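Local coordinates for protein TASOR (Homo sapiens, PDB 6TL1), which serves in the HUSH complex, which maintains H3K9me3-dependent transcriptional silencing, and is seen here through its pseudo-PARP domain, at residues I20-Y25 with T29-F34; V107-Y112 with V130-M135; A113-A118 with T169-Y174. One frame throughout, in Å; residues are numbered along the deposited sequence.

Interaction 1. Residues I20-Y25 with T29-F34; sequences ILHSSY and TSVTNF
The connection that leads from helix 12-22 into strand 34-42 folds back on itself, and the Tyr25 ring stands between its two limbs. Ser30 CB sits over the centre of that ring, 3.8 Å from the centroid and 10° off the normal, a CH-pi contact; the opposite face carries the backbone oxygen of Leu21. Val31 N approaches the Tyr25 ring obliquely, 3.4 Å from CE2, which also touches Val31 CB. Farther out, Tyr25 OH passes Phe34 CB at 3.8 Å, the two side chains running past each other in opposite directions, and this hydroxyl is hydrogen-bonded to the Tyr36 OH. A second CH-pi contact joins His22 and Val31, whose side chains cross at about a right angle. With Val31 CG2 anti to the backbone N, this methyl reaches over one face of the imidazole, 3.7 Å from its centroid. His22 NE2 lies 2.6 Å from a water that donates to both Val31 O and Phe34 O. No direct hydrogen bond links the segments, so their union rests largely on two CH-pi contacts and looser packing around Tyr25, with the water supplying the polar bridge and satisfying two backbone carbonyls.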
loop_
_atom_site.group_PDB
_atom_site.type_symbol
_atom_site.label_atom_id
_atom_site.label_comp_id
_atom_site.label_asym_id
_atom_site.label_seq_id
_atom_site.Cartn_x
_atom_site.Cartn_y
_atom_site.Cartn_z
ATOM N N ILE A 20 5.713 -9.561 -7.972
ATOM C CA ILE A 20 5.562 -8.716 -6.787
ATOM C C ILE A 20 4.377 -9.200 -5.958
ATOM O O ILE A 20 4.474 -9.354 -4.734
ATOM C CB ILE A 20 5.389 -7.244 -7.204
ATOM C CG1 ILE A 20 6.644 -6.734 -7.933
ATOM C CG2 ILE A 20 5.088 -6.367 -5.975
ATOM C CD1 ILE A 20 6.386 -5.451 -8.660
ATOM N N LEU A 21 3.265 -9.518 -6.620
ATOM C CA LEU A 21 2.102 -10.025 -5.891
ATOM C C LEU A 21 2.375 -11.395 -5.276
ATOM O O LEU A 21 2.130 -11.603 -4.081
ATOM C CB LEU A 21 0.894 -10.092 -6.821
ATOM C CG LEU A 21 0.434 -8.736 -7.378
ATOM C CD1 LEU A 21 -0.334 -8.937 -8.658
ATOM C CD2 LEU A 21 -0.409 -7.977 -6.372
ATOM N N HIS A 22 2.909 -12.335 -6.070
ATOM C CA HIS A 22 3.142 -13.694 -5.577
ATOM C C HIS A 22 4.112 -13.721 -4.409
ATOM O O HIS A 22 4.028 -14.606 -3.554
ATOM C CB HIS A 22 3.678 -14.593 -6.700
ATOM C CG HIS A 22 2.640 -15.010 -7.684
ATOM N ND1 HIS A 22 2.946 -15.687 -8.846
ATOM C CD2 HIS A 22 1.293 -14.860 -7.676
ATOM C CE1 HIS A 22 1.831 -15.938 -9.512
ATOM N NE2 HIS A 22 0.815 -15.446 -8.825
ATOM N N SER A 23 5.075 -12.817 -4.384
ATOM C CA SER A 23 6.033 -12.808 -3.290
ATOM C C SER A 23 5.524 -12.056 -2.059
ATOM O O SER A 23 6.241 -11.985 -1.058
ATOM C CB SER A 23 7.354 -12.219 -3.779
ATOM O OG SER A 23 7.193 -10.848 -4.060
ATOM N N SER A 24 4.320 -11.480 -2.111
ATOM C CA SER A 24 3.830 -10.594 -1.057
ATOM C C SER A 24 2.568 -11.128 -0.382
ATOM O O SER A 24 1.822 -10.361 0.235
ATOM C CB SER A 24 3.568 -9.202 -1.630
ATOM O OG SER A 24 4.701 -8.734 -2.353
ATOM N N TYR A 25 2.318 -12.422 -0.480
ATOM C CA TYR A 25 1.162 -13.022 0.162
ATOM C C TYR A 25 1.423 -13.254 1.641
ATOM O O TYR A 25 2.549 -13.534 2.068
ATOM C CB TYR A 25 0.809 -14.364 -0.490
ATOM C CG TYR A 25 0.239 -14.272 -1.891
ATOM C CD1 TYR A 25 -0.544 -13.193 -2.273
ATOM C CD2 TYR A 25 0.487 -15.277 -2.834
ATOM C CE1 TYR A 25 -1.068 -13.110 -3.552
ATOM C CE2 TYR A 25 -0.033 -15.204 -4.113
ATOM C CZ TYR A 25 -0.801 -14.112 -4.465
ATOM O OH TYR A 25 -1.319 -14.028 -5.729
ATOM N N THR A 29 0.323 -19.876 -0.558
ATOM C CA THR A 29 -0.580 -20.724 -1.333
ATOM C C THR A 29 -1.764 -19.972 -1.925
ATOM O O THR A 29 -2.545 -20.581 -2.670
ATOM C CB THR A 29 -1.084 -21.902 -0.490
ATOM O OG1 THR A 29 -1.622 -21.424 0.752
ATOM C CG2 THR A 29 0.049 -22.878 -0.236
ATOM N N SER A 30 -1.932 -18.680 -1.609
ATOM C CA SER A 30 -2.918 -17.865 -2.301
ATOM C C SER A 30 -2.629 -17.796 -3.797
ATOM O O SER A 30 -3.441 -17.247 -4.550
ATOM C CB SER A 30 -2.938 -16.432 -1.738
ATOM O OG SER A 30 -3.442 -16.380 -0.406
ATOM N N VAL A 31 -1.475 -18.310 -4.233
ATOM C CA VAL A 31 -1.130 -18.331 -5.650
ATOM C C VAL A 31 -2.142 -19.135 -6.456
ATOM O O VAL A 31 -2.330 -18.878 -7.649
ATOM C CB VAL A 31 0.306 -18.870 -5.832
ATOM C CG1 VAL A 31 0.382 -20.356 -5.478
ATOM C CG2 VAL A 31 0.782 -18.646 -7.259
ATOM N N THR A 32 -2.823 -20.105 -5.832
ATOM C CA THR A 32 -3.828 -20.876 -6.559
ATOM C C THR A 32 -5.161 -20.158 -6.660
ATOM O O THR A 32 -5.956 -20.478 -7.547
ATOM C CB THR A 32 -4.056 -22.239 -5.902
ATOM O OG1 THR A 32 -4.820 -22.076 -4.698
ATOM C CG2 THR A 32 -2.738 -22.871 -5.572
ATOM N N ASN A 33 -5.412 -19.172 -5.802
ATOM C CA ASN A 33 -6.716 -18.527 -5.765
ATOM C C ASN A 33 -6.818 -17.271 -6.615
ATOM O O ASN A 33 -7.928 -16.903 -7.009
ATOM C CB ASN A 33 -7.077 -18.175 -4.311
ATOM C CG ASN A 33 -6.918 -19.361 -3.372
ATOM O OD1 ASN A 33 -7.520 -20.400 -3.593
ATOM N ND2 ASN A 33 -6.071 -19.231 -2.369
ATOM N N PHE A 34 -5.707 -16.635 -6.953
ATOM C CA PHE A 34 -5.736 -15.423 -7.761
ATOM C C PHE A 34 -5.282 -15.722 -9.180
ATOM O O PHE A 34 -4.219 -16.313 -9.384
ATOM C CB PHE A 34 -4.866 -14.340 -7.136
ATOM C CG PHE A 34 -5.461 -13.765 -5.880
ATOM C CD1 PHE A 34 -6.388 -12.741 -5.956
ATOM C CD2 PHE A 34 -5.108 -14.261 -4.631
ATOM C CE1 PHE A 34 -6.959 -12.210 -4.802
ATOM C CE2 PHE A 34 -5.665 -13.733 -3.477
ATOM C CZ PHE A 34 -6.593 -12.716 -3.565
HETATM O O HOH W 1 -1.595 -16.228 -9.165
#

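Interaction 2. Residues V107-Y112 with V130-M135; sequences VYLSRY and VIFKIM
Strands 107-110 and 126-134 belong to different sheets and share no hydrogen bond here: their backbones come closest at Leu109 and Phe132, whose CA atoms are 8.5 Å apart, and side chains fill the gap. Leu109 carries the whole contact, each of its methyls having its own main partner. CD2 meets the Phe132 ring at CD1, 3.6 Å away, and lies almost as near to CE1; the approach is oblique to the ring, and the two side chains cross at roughly a right angle. CD1 packs against Ile134 CG2 at 3.9 Å and also brushes Phe132 CD1, so the leucine fork straddles two residues that project from the same side of their strand. Ile134 presents CG2 because its CG1 is turned between the backbone N and the carbonyl carbon (chi1 57°). The ring of Phe132 has Val130 CG1 over one face. This side-chain packing joins the domain's two sheets in its buried core. Val199, at the start of strand 199-209, touches all three residues, while Leu109 also packs on Ala73 and Phe132 on Leu75, both of strand 71-77. Ile134 reaches Phe184 of strand 181-184, the neighbour of strand 107-110 in the four-stranded sheet.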
loop_
_atom_site.group_PDB
_atom_site.type_symbol
_atom_site.label_atom_id
_atom_site.label_comp_id
_atom_site.label_asym_id
_atom_site.label_seq_id
_atom_site.Cartn_x
_atom_site.Cartn_y
_atom_site.Cartn_z
ATOM N N VAL A 107 -2.752 7.715 4.972
ATOM C CA VAL A 107 -3.286 6.800 3.976
ATOM C C VAL A 107 -2.898 5.383 4.368
ATOM O O VAL A 107 -1.784 5.141 4.842
ATOM C CB VAL A 107 -2.805 7.165 2.553
ATOM C CG1 VAL A 107 -3.120 8.649 2.268
ATOM C CG2 VAL A 107 -1.317 6.888 2.368
ATOM N N TYR A 108 -3.828 4.454 4.192
ATOM C CA TYR A 108 -3.644 3.067 4.600
ATOM C C TYR A 108 -3.399 2.189 3.376
ATOM O O TYR A 108 -4.153 2.256 2.404
ATOM C CB TYR A 108 -4.876 2.570 5.355
ATOM C CG TYR A 108 -4.961 2.971 6.809
ATOM C CD1 TYR A 108 -4.385 2.176 7.789
ATOM C CD2 TYR A 108 -5.653 4.112 7.206
ATOM C CE1 TYR A 108 -4.462 2.505 9.103
ATOM C CE2 TYR A 108 -5.746 4.453 8.547
ATOM C CZ TYR A 108 -5.145 3.643 9.488
ATOM O OH TYR A 108 -5.216 3.932 10.831
ATOM N N LEU A 109 -2.364 1.357 3.430
ATOM C CA LEU A 109 -2.079 0.386 2.376
ATOM C C LEU A 109 -1.901 -1.001 2.985
ATOM O O LEU A 109 -1.365 -1.135 4.083
ATOM C CB LEU A 109 -0.805 0.773 1.574
ATOM C CG LEU A 109 -0.831 2.103 0.812
ATOM C CD1 LEU A 109 0.483 2.388 0.140
ATOM C CD2 LEU A 109 -1.902 2.008 -0.262
ATOM N N SER A 110 -2.340 -2.038 2.254
ATOM C CA SER A 110 -2.169 -3.417 2.712
ATOM C C SER A 110 -0.724 -3.859 2.540
ATOM O O SER A 110 -0.092 -3.596 1.513
ATOM C CB SER A 110 -3.058 -4.391 1.932
ATOM O OG SER A 110 -4.415 -4.325 2.301
ATOM N N ARG A 111 -0.208 -4.538 3.558
ATOM C CA ARG A 111 1.110 -5.161 3.480
ATOM C C ARG A 111 1.093 -6.398 2.585
ATOM O O ARG A 111 2.115 -6.745 1.977
ATOM C CB ARG A 111 1.573 -5.539 4.891
ATOM C CG ARG A 111 2.783 -6.446 4.983
ATOM C CD ARG A 111 3.424 -6.394 6.366
ATOM N NE ARG A 111 4.412 -7.460 6.543
ATOM C CZ ARG A 111 4.844 -7.908 7.722
ATOM N NH1 ARG A 111 4.376 -7.389 8.848
ATOM N NH2 ARG A 111 5.747 -8.882 7.776
ATOM N N TYR A 112 -0.037 -7.092 2.521
ATOM C CA TYR A 112 -0.130 -8.405 1.899
ATOM C C TYR A 112 -1.091 -8.362 0.722
ATOM O O TYR A 112 -2.193 -7.816 0.833
ATOM C CB TYR A 112 -0.588 -9.458 2.908
ATOM C CG TYR A 112 0.388 -9.714 4.032
ATOM C CD1 TYR A 112 1.595 -10.336 3.780
ATOM C CD2 TYR A 112 0.099 -9.337 5.350
ATOM C CE1 TYR A 112 2.494 -10.593 4.785
ATOM C CE2 TYR A 112 1.008 -9.586 6.378
ATOM C CZ TYR A 112 2.205 -10.225 6.075
ATOM O OH TYR A 112 3.137 -10.502 7.038
ATOM N N VAL A 130 -4.122 -1.850 -7.120
ATOM C CA VAL A 130 -3.025 -0.926 -7.400
ATOM C C VAL A 130 -1.832 -1.325 -6.548
ATOM O O VAL A 130 -1.966 -1.587 -5.346
ATOM C CB VAL A 130 -3.431 0.538 -7.148
ATOM C CG1 VAL A 130 -2.239 1.500 -7.398
ATOM C CG2 VAL A 130 -4.538 0.948 -8.099
ATOM N N ILE A 131 -0.684 -1.470 -7.194
ATOM C CA ILE A 131 0.580 -1.729 -6.525
ATOM C C ILE A 131 1.308 -0.400 -6.399
ATOM O O ILE A 131 1.601 0.257 -7.410
ATOM C CB ILE A 131 1.429 -2.751 -7.295
ATOM C CG1 ILE A 131 0.705 -4.107 -7.387
ATOM C CG2 ILE A 131 2.832 -2.847 -6.687
ATOM C CD1 ILE A 131 1.464 -5.153 -8.200
ATOM N N PHE A 132 1.592 -0.005 -5.162
ATOM C CA PHE A 132 2.340 1.212 -4.877
ATOM C C PHE A 132 3.773 0.866 -4.540
ATOM O O PHE A 132 4.030 -0.094 -3.807
ATOM C CB PHE A 132 1.739 1.974 -3.694
ATOM C CG PHE A 132 0.375 2.504 -3.951
ATOM C CD1 PHE A 132 -0.740 1.741 -3.669
ATOM C CD2 PHE A 132 0.205 3.775 -4.489
ATOM C CE1 PHE A 132 -2.012 2.241 -3.906
ATOM C CE2 PHE A 132 -1.054 4.274 -4.741
ATOM C CZ PHE A 132 -2.170 3.500 -4.455
ATOM N N LYS A 133 4.706 1.673 -5.032
ATOM C CA LYS A 133 6.029 1.646 -4.446
ATOM C C LYS A 133 6.022 2.616 -3.270
ATOM O O LYS A 133 5.358 3.655 -3.306
ATOM C CB LYS A 133 7.125 1.998 -5.454
ATOM C CG LYS A 133 7.163 3.423 -5.950
ATOM C CD LYS A 133 8.430 3.629 -6.794
ATOM C CE LYS A 133 8.495 5.010 -7.452
ATOM N NZ LYS A 133 9.661 5.088 -8.398
ATOM N N ILE A 134 6.701 2.226 -2.194
ATOM C CA ILE A 134 6.691 2.976 -0.947
ATOM C C ILE A 134 8.103 2.997 -0.398
ATOM O O ILE A 134 8.946 2.170 -0.752
ATOM C CB ILE A 134 5.738 2.375 0.114
ATOM C CG1 ILE A 134 6.133 0.913 0.382
ATOM C CG2 ILE A 134 4.305 2.497 -0.353
ATOM C CD1 ILE A 134 5.319 0.218 1.466
ATOM N N MET A 135 8.342 3.964 0.480
ATOM C CA MET A 135 9.500 3.965 1.364
ATOM C C MET A 135 8.980 3.986 2.786
ATOM O O MET A 135 8.411 4.992 3.233
ATOM C CB MET A 135 10.397 5.165 1.086
ATOM C CG MET A 135 11.055 5.099 -0.277
ATOM S SD MET A 135 12.153 6.500 -0.526
ATOM C CE MET A 135 10.915 7.747 -0.832
#

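Interaction 3. Residues A113-A118 with T169-Y174; sequences ADLLQA and TSLLAY
A leucine laid over the face of a carboxylate is the striking feature here: CD2 of Leu171 sits above one face of the Asp114 side chain, almost directly over CG and about equally far from OD1 and OD2, apolar carbon against a buried, probably charged group. CD2 does most of the touching. It lies 3.6 Å from the backbone oxygen of Asp114 and 3.8 Å from the carboxylate carbon CG, while CD1, on the same side of the carboxylate plane, approaches OD2 at 3.9 Å. The same CD2 meets Leu115 CB at 4.0 Å, the apolar part of the contact, and is thus placed against two successive residues of 113-118. Asp114 can offer its carboxylate and its carbonyl oxygen to one partner because CG is folded between the backbone N and the carbonyl carbon (chi1 52°).

No hydrogen bond passes between the segments, yet the polar atoms of Asp114 are well supplied. OD1 accepts from Leu26 N, and OD2 is hydrogen-bonded to Glu27 N and Ser30 OG, so the carboxylate gathers up the loop that follows helix 12-22; these bonds would be expected to favour its ionised form. Leu171, for its part, is carried by a type I beta turn from Ser170 to Ala173. The turn is closed by Ala173 N to Ser170 O, and Ser170 OG accepts from Leu172 N at 3.1 Å and 162°, an ST turn that adds a second hydrogen bond to the turn carrying Leu171. Leu171 N is hydrogen-bonded to Glu27 OE2, which ties this turn to the same region that Asp114 holds.

The contact thus joins two loops, the one after strand 107-110 and the one before helix 176-179. Leu115 packs on Ala176 and Tyr177 of that helix; on the other flank Leu116 touches Phe74 and Met76 of strand 71-77.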
loop_
_atom_site.group_PDB
_atom_site.type_symbol
_atom_site.label_atom_id
_atom_site.label_comp_id
_atom_site.label_asym_id
_atom_site.label_seq_id
_atom_site.Cartn_x
_atom_site.Cartn_y
_atom_site.Cartn_z
ATOM N N ALA A 113 -0.676 -8.960 -0.397
ATOM C CA ALA A 113 -1.468 -8.900 -1.618
ATOM C C ALA A 113 -2.683 -9.811 -1.600
ATOM O O ALA A 113 -3.521 -9.688 -2.500
ATOM C CB ALA A 113 -0.599 -9.256 -2.826
ATOM N N ASP A 114 -2.798 -10.732 -0.634
ATOM C CA ASP A 114 -3.984 -11.577 -0.527
ATOM C C ASP A 114 -4.907 -11.154 0.612
ATOM O O ASP A 114 -5.893 -11.846 0.884
ATOM C CB ASP A 114 -3.598 -13.063 -0.381
ATOM C CG ASP A 114 -2.604 -13.321 0.739
ATOM O OD1 ASP A 114 -2.049 -12.352 1.309
ATOM O OD2 ASP A 114 -2.339 -14.512 1.018
ATOM N N LEU A 115 -4.638 -10.000 1.244
ATOM C CA LEU A 115 -5.410 -9.474 2.378
ATOM C C LEU A 115 -5.800 -8.037 2.046
ATOM O O LEU A 115 -5.169 -7.088 2.519
ATOM C CB LEU A 115 -4.594 -9.558 3.663
ATOM C CG LEU A 115 -5.317 -9.280 4.981
ATOM C CD1 LEU A 115 -6.690 -9.920 4.996
ATOM C CD2 LEU A 115 -4.471 -9.805 6.138
ATOM N N LEU A 116 -6.850 -7.885 1.237
ATOM C CA LEU A 116 -7.222 -6.598 0.662
ATOM C C LEU A 116 -8.531 -6.023 1.193
ATOM O O LEU A 116 -8.952 -4.957 0.728
ATOM C CB LEU A 116 -7.311 -6.730 -0.862
ATOM C CG LEU A 116 -6.067 -7.334 -1.504
ATOM C CD1 LEU A 116 -6.375 -7.813 -2.924
ATOM C CD2 LEU A 116 -4.929 -6.328 -1.483
ATOM N N GLN A 117 -9.169 -6.673 2.157
ATOM C CA GLN A 117 -10.450 -6.230 2.701
ATOM C C GLN A 117 -10.682 -7.015 3.983
ATOM O O GLN A 117 -10.022 -8.029 4.230
ATOM C CB GLN A 117 -11.597 -6.417 1.693
ATOM C CG GLN A 117 -12.177 -7.810 1.681
ATOM C CD GLN A 117 -13.263 -8.031 0.636
ATOM O OE1 GLN A 117 -13.575 -7.150 -0.161
ATOM N NE2 GLN A 117 -13.870 -9.213 0.667
ATOM N N ALA A 118 -11.613 -6.522 4.808
ATOM C CA ALA A 118 -11.759 -7.051 6.159
ATOM C C ALA A 118 -12.237 -8.495 6.152
ATOM O O ALA A 118 -11.727 -9.329 6.908
ATOM C CB ALA A 118 -12.723 -6.175 6.960
ATOM N N THR A 169 -0.558 -14.774 11.076
ATOM C CA THR A 169 -0.142 -15.767 10.090
ATOM C C THR A 169 -1.280 -16.270 9.216
ATOM O O THR A 169 -1.013 -16.964 8.226
ATOM C CB THR A 169 0.539 -16.978 10.755
ATOM O OG1 THR A 169 -0.391 -17.682 11.588
ATOM C CG2 THR A 169 1.739 -16.538 11.576
ATOM N N SER A 170 -2.530 -15.974 9.565
ATOM C CA SER A 170 -3.693 -16.497 8.867
ATOM C C SER A 170 -4.556 -15.361 8.339
ATOM O O SER A 170 -4.809 -14.378 9.045
ATOM C CB SER A 170 -4.516 -17.404 9.801
ATOM O OG SER A 170 -5.753 -17.766 9.215
ATOM N N LEU A 171 -5.050 -15.530 7.108
ATOM C CA LEU A 171 -6.011 -14.596 6.530
ATOM C C LEU A 171 -7.296 -14.490 7.347
ATOM O O LEU A 171 -8.042 -13.519 7.171
ATOM C CB LEU A 171 -6.352 -15.029 5.100
ATOM C CG LEU A 171 -5.207 -14.961 4.084
ATOM C CD1 LEU A 171 -5.618 -15.588 2.754
ATOM C CD2 LEU A 171 -4.770 -13.506 3.880
ATOM N N LEU A 172 -7.570 -15.452 8.228
ATOM C CA LEU A 172 -8.797 -15.487 9.020
ATOM C C LEU A 172 -8.601 -15.081 10.480
ATOM O O LEU A 172 -9.572 -15.077 11.239
ATOM C CB LEU A 172 -9.444 -16.880 8.953
ATOM C CG LEU A 172 -9.805 -17.284 7.527
ATOM C CD1 LEU A 172 -10.155 -18.764 7.402
ATOM C CD2 LEU A 172 -10.916 -16.392 6.987
ATOM N N ALA A 173 -7.386 -14.735 10.890
ATOM C CA ALA A 173 -7.165 -14.238 12.240
ATOM C C ALA A 173 -7.949 -12.945 12.474
ATOM O O ALA A 173 -8.207 -12.167 11.553
ATOM C CB ALA A 173 -5.673 -14.004 12.477
ATOM N N TYR A 174 -8.341 -12.729 13.724
ATOM C CA TYR A 174 -9.143 -11.561 14.077
ATOM C C TYR A 174 -8.456 -10.268 13.648
ATOM O O TYR A 174 -7.332 -9.984 14.068
ATOM C CB TYR A 174 -9.372 -11.539 15.581
ATOM C CG TYR A 174 -10.323 -10.463 16.037
ATOM C CD1 TYR A 174 -11.673 -10.527 15.710
ATOM C CD2 TYR A 174 -9.871 -9.364 16.760
ATOM C CE1 TYR A 174 -12.558 -9.553 16.128
ATOM C CE2 TYR A 174 -10.752 -8.364 17.176
ATOM C CZ TYR A 174 -12.092 -8.468 16.850
ATOM O OH TYR A 174 -12.979 -7.498 17.256
#

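Each of the three contacts touches the other two, with interaction 2 near the centre of the chain and interactions 1 and 3 farther out. Interaction 1 closes before the others open, whereas the segments of interactions 2 and 3 alternate along the chain. Interactions 1 and 3, whose centres are about 13 Å apart, are coupled by the Asp114 carboxylate, which serves both, and by Ser24 O, 2.9 Å from Ala113 N. Packing joins interactions 1 and 2, Leu21 CG meeting Ile131 CD1 at 3.8 Å. Ser110 OG, 2.9 Å from Leu115 O, links interactions 2 and 3. Segments 107-112 and 113-118 are continuous, so one run of chain passes from the inter-sheet core to the outer loops.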